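Local coordinates for protein ParA (Salmonella enterica subsp. enterica serovar Newport str. SL317, PDB 3EZF) that probably binds ADP and ATP as a ParA-type partition ATPase and, with its winged-helix DNA-binding domain, regulates transcription in partition of the P1/P7 type, at residues A[104-118]-A[241-255]. Sequence-based numbering, arbitrary orientation.
Sequences YRDIHKSPYVIFVVN and IDRVADDYDFIFIDT. Unlike the reference sequence in segment 241-255: Asp-242 (reference Glu). With SO4 (sulfate ion), chain B.
Ile-114 and Phe-252 lie side by side on one face of a parallel strand pair. Ile-114 CD1 sits over one face of the Phe-252 ring in a CH-pi contact, 4.0 Å from its centroid. Val-116 CG2 meets the edge of the same ring, 3.4 Å from Phe-252 CD2. Both branches of Ile-114 take part: with chi1 at -63°, CG1 lies beside the backbone N and carries CD1 onto the ring, while CG2 packs against Phe-252 CE2.

Ahead of strand 112-116 in sequence, the Tyr-104 side chain crosses that of Phe-250 at about a right angle, with Phe-250 CE2 3.6 Å from Tyr-104 CZ. Asp-249 OD1 lies at the edge of the Tyr-104 ring, 3.4 Å from CD1. This carboxylate oxygen also makes a salt bridge with Arg-148, and a water lies within hydrogen-bonding distance of both this oxygen and Lys-109 O. The Tyr-104 hydroxyl is hydrogen-bonded to Arg-399 and Glu-396.

On the other face, Val-113 touches two isoleucines. Its CG1 is 3.4 Å from Ile-253 CD1, and its CG2 meets Ile-241 CD1 tip to tip at 4.0 Å. Five backbone hydrogen bonds join the two segments, the shortest from Ile-114 N to Ile-251 O at 2.8 Å.

This is the core of a P-loop NTPase fold. Asp-254 hydrogen-bonds to Thr-129 and Ser-160. Strand 112-116 runs between 250-254 and 272-277 in the parallel sheet, and strand 149-153 flanks 250-254. Helices 235-241 and 261-267 pack on the Val-113 and Phe-115 face; helix 378-400 packs against Tyr-104 and Tyr-112.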
loop_
_atom_site.group_PDB
_atom_site.type_symbol
_atom_site.label_atom_id
_atom_site.label_comp_id
_atom_site.label_asym_id
_atom_site.label_seq_id
_atom_site.Cartn_x
_atom_site.Cartn_y
_atom_site.Cartn_z
ATOM N N TYR A 104 -34.605 3.940 4.929
ATOM C CA TYR A 104 -33.907 2.694 5.190
ATOM C C TYR A 104 -33.878 2.348 6.680
ATOM O O TYR A 104 -33.903 1.174 7.064
ATOM C CB TYR A 104 -32.489 2.764 4.633
ATOM C CG TYR A 104 -31.801 1.428 4.666
ATOM C CD1 TYR A 104 -31.123 1.003 5.811
ATOM C CD2 TYR A 104 -31.857 0.566 3.566
ATOM C CE1 TYR A 104 -30.524 -0.247 5.866
ATOM C CE2 TYR A 104 -31.261 -0.687 3.610
ATOM C CZ TYR A 104 -30.592 -1.089 4.762
ATOM O OH TYR A 104 -30.012 -2.340 4.824
ATOM N N ARG A 105 -33.843 3.374 7.518
ATOM C CA ARG A 105 -33.815 3.167 8.962
ATOM C C ARG A 105 -35.195 2.768 9.519
ATOM O O ARG A 105 -35.365 2.614 10.722
ATOM C CB ARG A 105 -33.343 4.445 9.658
ATOM C CG ARG A 105 -34.406 5.498 9.719
ATOM C CD ARG A 105 -33.854 6.832 10.131
ATOM N NE ARG A 105 -33.042 7.431 9.077
ATOM C CZ ARG A 105 -32.613 8.686 9.107
ATOM N NH1 ARG A 105 -32.929 9.447 10.140
ATOM N NH2 ARG A 105 -31.873 9.179 8.120
ATOM N N ASP A 106 -36.184 2.614 8.648
ATOM C CA ASP A 106 -37.522 2.236 9.094
ATOM C C ASP A 106 -37.811 0.761 8.790
ATOM O O ASP A 106 -38.789 0.190 9.274
ATOM C CB ASP A 106 -38.574 3.122 8.412
ATOM C CG ASP A 106 -38.513 4.569 8.873
ATOM O OD1 ASP A 106 -38.366 5.468 8.022
ATOM O OD2 ASP A 106 -38.616 4.814 10.092
ATOM N N ILE A 107 -36.950 0.144 7.993
ATOM C CA ILE A 107 -37.126 -1.247 7.619
ATOM C C ILE A 107 -36.182 -2.147 8.383
ATOM O O ILE A 107 -36.581 -3.203 8.883
ATOM C CB ILE A 107 -36.851 -1.453 6.111
ATOM C CG1 ILE A 107 -38.003 -0.899 5.288
ATOM C CG2 ILE A 107 -36.614 -2.925 5.816
ATOM C CD1 ILE A 107 -38.321 0.523 5.603
ATOM N N HIS A 108 -34.928 -1.717 8.482
ATOM C CA HIS A 108 -33.898 -2.515 9.133
ATOM C C HIS A 108 -33.466 -2.093 10.530
ATOM O O HIS A 108 -33.339 -0.900 10.813
ATOM C CB HIS A 108 -32.671 -2.539 8.233
ATOM C CG HIS A 108 -32.958 -2.992 6.838
ATOM N ND1 HIS A 108 -33.080 -4.324 6.491
ATOM C CD2 HIS A 108 -33.152 -2.291 5.700
ATOM C CE1 HIS A 108 -33.330 -4.415 5.198
ATOM N NE2 HIS A 108 -33.378 -3.197 4.694
ATOM N N LYS A 109 -33.239 -3.077 11.405
ATOM C CA LYS A 109 -32.754 -2.769 12.744
ATOM C C LYS A 109 -31.390 -2.146 12.492
ATOM O O LYS A 109 -30.872 -2.223 11.368
ATOM C CB LYS A 109 -32.630 -4.024 13.610
ATOM C CG LYS A 109 -33.934 -4.410 14.284
ATOM C CD LYS A 109 -33.727 -5.531 15.279
ATOM C CE LYS A 109 -35.058 -6.018 15.842
ATOM N NZ LYS A 109 -34.857 -7.174 16.765
ATOM N N SER A 110 -30.742 -1.579 13.526
ATOM C CA SER A 110 -29.542 -0.831 13.169
ATOM C C SER A 110 -28.149 -1.451 13.395
ATOM O O SER A 110 -27.883 -2.205 14.321
ATOM C CB SER A 110 -29.623 0.544 13.799
ATOM O OG SER A 110 -29.886 1.537 12.823
ATOM N N PRO A 111 -27.284 -1.046 12.409
ATOM C CA PRO A 111 -25.859 -1.434 12.135
ATOM C C PRO A 111 -25.586 -2.668 11.267
ATOM O O PRO A 111 -25.391 -3.756 11.787
ATOM C CB PRO A 111 -25.301 -1.542 13.538
ATOM C CG PRO A 111 -25.673 -0.157 13.874
ATOM C CD PRO A 111 -26.440 0.167 12.613
ATOM N N TYR A 112 -25.595 -2.513 9.985
ATOM C CA TYR A 112 -25.228 -3.584 9.102
ATOM C C TYR A 112 -23.727 -3.326 8.867
ATOM O O TYR A 112 -23.362 -2.387 8.172
ATOM C CB TYR A 112 -26.044 -3.617 7.783
ATOM C CG TYR A 112 -25.891 -4.949 7.134
ATOM C CD1 TYR A 112 -25.145 -5.120 5.962
ATOM C CD2 TYR A 112 -26.463 -6.088 7.733
ATOM C CE1 TYR A 112 -24.957 -6.407 5.418
ATOM C CE2 TYR A 112 -26.252 -7.368 7.205
ATOM C CZ TYR A 112 -25.500 -7.517 6.049
ATOM O OH TYR A 112 -25.285 -8.774 5.542
ATOM N N VAL A 113 -22.852 -4.151 9.447
ATOM C CA VAL A 113 -21.413 -3.944 9.319
ATOM C C VAL A 113 -20.774 -4.708 8.157
ATOM O O VAL A 113 -20.815 -5.943 8.100
ATOM C CB VAL A 113 -20.698 -4.303 10.631
ATOM C CG1 VAL A 113 -19.217 -4.007 10.526
ATOM C CG2 VAL A 113 -21.295 -3.513 11.745
ATOM N N ILE A 114 -20.153 -3.952 7.252
ATOM C CA ILE A 114 -19.518 -4.500 6.061
ATOM C C ILE A 114 -17.991 -4.478 6.103
ATOM O O ILE A 114 -17.377 -3.421 6.054
ATOM C CB ILE A 114 -20.000 -3.717 4.841
ATOM C CG1 ILE A 114 -21.510 -3.919 4.680
ATOM C CG2 ILE A 114 -19.233 -4.142 3.614
ATOM C CD1 ILE A 114 -22.286 -2.642 4.426
ATOM N N PHE A 115 -17.378 -5.649 6.189
ATOM C CA PHE A 115 -15.928 -5.738 6.229
ATOM C C PHE A 115 -15.419 -5.753 4.800
ATOM O O PHE A 115 -15.608 -6.744 4.096
ATOM C CB PHE A 115 -15.491 -7.022 6.933
ATOM C CG PHE A 115 -14.007 -7.162 7.046
ATOM C CD1 PHE A 115 -13.337 -6.750 8.195
ATOM C CD2 PHE A 115 -13.266 -7.640 5.971
ATOM C CE1 PHE A 115 -11.942 -6.806 8.267
ATOM C CE2 PHE A 115 -11.878 -7.702 6.026
ATOM C CZ PHE A 115 -11.212 -7.285 7.176
ATOM N N VAL A 116 -14.777 -4.669 4.367
ATOM C CA VAL A 116 -14.255 -4.579 2.999
ATOM C C VAL A 116 -12.861 -5.183 2.873
ATOM O O VAL A 116 -11.932 -4.718 3.526
ATOM C CB VAL A 116 -14.187 -3.119 2.528
ATOM C CG1 VAL A 116 -13.930 -3.061 1.031
ATOM C CG2 VAL A 116 -15.476 -2.413 2.866
ATOM N N VAL A 117 -12.733 -6.208 2.023
ATOM C CA VAL A 117 -11.472 -6.920 1.787
ATOM C C VAL A 117 -10.557 -6.207 0.802
ATOM O O VAL A 117 -10.547 -6.520 -0.381
ATOM C CB VAL A 117 -11.740 -8.340 1.257
ATOM C CG1 VAL A 117 -10.441 -9.008 0.825
ATOM C CG2 VAL A 117 -12.415 -9.159 2.333
ATOM N N ASN A 118 -9.771 -5.262 1.299
ATOM C CA ASN A 118 -8.873 -4.515 0.444
ATOM C C ASN A 118 -7.462 -5.056 0.525
ATOM O O ASN A 118 -6.784 -4.895 1.545
ATOM C CB ASN A 118 -8.865 -3.045 0.835
ATOM C CG ASN A 118 -8.523 -2.147 -0.334
ATOM O OD1 ASN A 118 -9.274 -2.081 -1.316
ATOM N ND2 ASN A 118 -7.377 -1.458 -0.247
ATOM N N ILE A 241 -18.611 0.480 17.429
ATOM C CA ILE A 241 -19.794 0.031 16.693
ATOM C C ILE A 241 -21.067 -0.008 17.506
ATOM O O ILE A 241 -22.041 0.653 17.150
ATOM C CB ILE A 241 -19.553 -1.361 16.025
ATOM C CG1 ILE A 241 -18.659 -1.182 14.789
ATOM C CG2 ILE A 241 -20.873 -1.998 15.612
ATOM C CD1 ILE A 241 -18.263 -2.464 14.109
ATOM N N ASP A 242 -21.081 -0.773 18.591
ATOM C CA ASP A 242 -22.285 -0.838 19.415
ATOM C C ASP A 242 -22.596 0.509 20.071
ATOM O O ASP A 242 -23.732 0.763 20.444
ATOM C CB ASP A 242 -22.168 -1.929 20.491
ATOM C CG ASP A 242 -22.784 -3.254 20.052
ATOM O OD1 ASP A 242 -23.507 -3.262 19.033
ATOM O OD2 ASP A 242 -22.564 -4.288 20.727
ATOM N N ARG A 243 -21.603 1.384 20.192
ATOM C CA ARG A 243 -21.838 2.681 20.816
ATOM C C ARG A 243 -22.425 3.729 19.855
ATOM O O ARG A 243 -22.850 4.806 20.284
ATOM C CB ARG A 243 -20.545 3.214 21.446
ATOM C CG ARG A 243 -19.881 2.237 22.405
ATOM C CD ARG A 243 -19.468 2.892 23.704
ATOM N NE ARG A 243 -20.313 2.448 24.814
ATOM C CZ ARG A 243 -20.117 1.347 25.541
ATOM N NH1 ARG A 243 -19.085 0.542 25.298
ATOM N NH2 ARG A 243 -20.972 1.046 26.522
ATOM N N VAL A 244 -22.434 3.422 18.558
ATOM C CA VAL A 244 -22.998 4.333 17.550
ATOM C C VAL A 244 -24.063 3.598 16.721
ATOM O O VAL A 244 -24.520 4.081 15.682
ATOM C CB VAL A 244 -21.930 4.878 16.581
ATOM C CG1 VAL A 244 -20.821 5.516 17.357
ATOM C CG2 VAL A 244 -21.426 3.772 15.663
ATOM N N ALA A 245 -24.447 2.425 17.212
ATOM C CA ALA A 245 -25.437 1.578 16.571
ATOM C C ALA A 245 -26.711 2.291 16.122
ATOM O O ALA A 245 -27.158 2.088 15.000
ATOM C CB ALA A 245 -25.787 0.409 17.499
ATOM N N ASP A 246 -27.310 3.119 16.974
ATOM C CA ASP A 246 -28.541 3.804 16.572
ATOM C C ASP A 246 -28.223 5.075 15.794
ATOM O O ASP A 246 -28.801 6.115 16.063
ATOM C CB ASP A 246 -29.376 4.167 17.801
ATOM C CG ASP A 246 -29.801 2.953 18.597
ATOM O OD1 ASP A 246 -30.443 2.067 18.002
ATOM O OD2 ASP A 246 -29.500 2.882 19.809
ATOM N N ASP A 247 -27.311 5.007 14.830
ATOM C CA ASP A 247 -26.945 6.214 14.094
ATOM C C ASP A 247 -26.519 5.976 12.652
ATOM O O ASP A 247 -26.399 6.923 11.860
ATOM C CB ASP A 247 -25.802 6.935 14.811
ATOM C CG ASP A 247 -26.176 7.387 16.200
ATOM O OD1 ASP A 247 -27.001 8.314 16.327
ATOM O OD2 ASP A 247 -25.644 6.806 17.170
ATOM N N TYR A 248 -26.278 4.718 12.305
ATOM C CA TYR A 248 -25.849 4.421 10.958
ATOM C C TYR A 248 -26.520 3.188 10.398
ATOM O O TYR A 248 -26.641 2.168 11.085
ATOM C CB TYR A 248 -24.338 4.260 10.953
ATOM C CG TYR A 248 -23.610 5.557 11.204
ATOM C CD1 TYR A 248 -23.454 6.493 10.187
ATOM C CD2 TYR A 248 -23.094 5.854 12.457
ATOM C CE1 TYR A 248 -22.794 7.699 10.406
ATOM C CE2 TYR A 248 -22.434 7.055 12.692
ATOM C CZ TYR A 248 -22.282 7.976 11.659
ATOM O OH TYR A 248 -21.600 9.154 11.851
ATOM N N ASP A 249 -26.962 3.292 9.146
ATOM C CA ASP A 249 -27.625 2.187 8.471
ATOM C C ASP A 249 -26.577 1.181 8.055
ATOM O O ASP A 249 -26.768 -0.026 8.172
ATOM C CB ASP A 249 -28.373 2.700 7.244
ATOM C CG ASP A 249 -29.488 3.654 7.612
ATOM O OD1 ASP A 249 -30.405 3.230 8.346
ATOM O OD2 ASP A 249 -29.455 4.826 7.180
ATOM N N PHE A 250 -25.452 1.705 7.587
ATOM C CA PHE A 250 -24.321 0.893 7.124
ATOM C C PHE A 250 -23.032 1.347 7.806
ATOM O O PHE A 250 -22.852 2.538 8.073
ATOM C CB PHE A 250 -24.138 1.049 5.603
ATOM C CG PHE A 250 -25.246 0.450 4.779
ATOM C CD1 PHE A 250 -25.556 0.982 3.537
ATOM C CD2 PHE A 250 -25.962 -0.659 5.228
ATOM C CE1 PHE A 250 -26.549 0.427 2.757
ATOM C CE2 PHE A 250 -26.964 -1.225 4.449
ATOM C CZ PHE A 250 -27.257 -0.679 3.212
ATOM N N ILE A 251 -22.145 0.400 8.090
ATOM C CA ILE A 251 -20.856 0.716 8.697
ATOM C C ILE A 251 -19.779 -0.116 7.999
ATOM O O ILE A 251 -19.748 -1.334 8.147
ATOM C CB ILE A 251 -20.831 0.407 10.225
ATOM C CG1 ILE A 251 -21.746 1.375 10.980
ATOM C CG2 ILE A 251 -19.404 0.508 10.760
ATOM C CD1 ILE A 251 -21.696 1.196 12.477
ATOM N N PHE A 252 -18.904 0.533 7.229
ATOM C CA PHE A 252 -17.843 -0.185 6.524
ATOM C C PHE A 252 -16.563 -0.213 7.326
ATOM O O PHE A 252 -16.307 0.682 8.120
ATOM C CB PHE A 252 -17.538 0.452 5.168
ATOM C CG PHE A 252 -18.592 0.211 4.132
ATOM C CD1 PHE A 252 -19.697 1.051 4.030
ATOM C CD2 PHE A 252 -18.490 -0.871 3.269
ATOM C CE1 PHE A 252 -20.687 0.816 3.097
ATOM C CE2 PHE A 252 -19.484 -1.121 2.319
ATOM C CZ PHE A 252 -20.584 -0.272 2.236
ATOM N N ILE A 253 -15.753 -1.240 7.110
ATOM C CA ILE A 253 -14.486 -1.359 7.806
ATOM C C ILE A 253 -13.338 -1.590 6.839
ATOM O O ILE A 253 -13.376 -2.518 6.026
ATOM C CB ILE A 253 -14.540 -2.486 8.822
ATOM C CG1 ILE A 253 -15.531 -2.100 9.911
ATOM C CG2 ILE A 253 -13.163 -2.716 9.446
ATOM C CD1 ILE A 253 -15.941 -3.231 10.772
ATOM N N ASP A 254 -12.316 -0.737 6.958
ATOM C CA ASP A 254 -11.112 -0.749 6.121
ATOM C C ASP A 254 -9.836 -1.158 6.846
ATOM O O ASP A 254 -9.493 -0.550 7.858
ATOM C CB ASP A 254 -10.891 0.651 5.563
ATOM C CG ASP A 254 -11.155 0.737 4.102
ATOM O OD1 ASP A 254 -12.012 -0.016 3.598
ATOM O OD2 ASP A 254 -10.511 1.574 3.454
ATOM N N THR A 255 -9.128 -2.164 6.321
ATOM C CA THR A 255 -7.859 -2.609 6.915
ATOM C C THR A 255 -6.904 -3.198 5.900
ATOM O O THR A 255 -7.338 -3.764 4.899
ATOM C CB THR A 255 -8.027 -3.702 7.958
ATOM O OG1 THR A 255 -9.181 -3.444 8.756
ATOM C CG2 THR A 255 -6.790 -3.732 8.850
HETATM S S SO4 B . -34.285 -6.335 9.302
HETATM O O1 SO4 B . -35.499 -6.678 10.066
HETATM O O2 SO4 B . -33.719 -7.553 8.692
HETATM O O3 SO4 B . -33.289 -5.729 10.204
HETATM O O4 SO4 B . -34.638 -5.381 8.240
HETATM O O HOH W 1 -30.674 0.379 9.371
#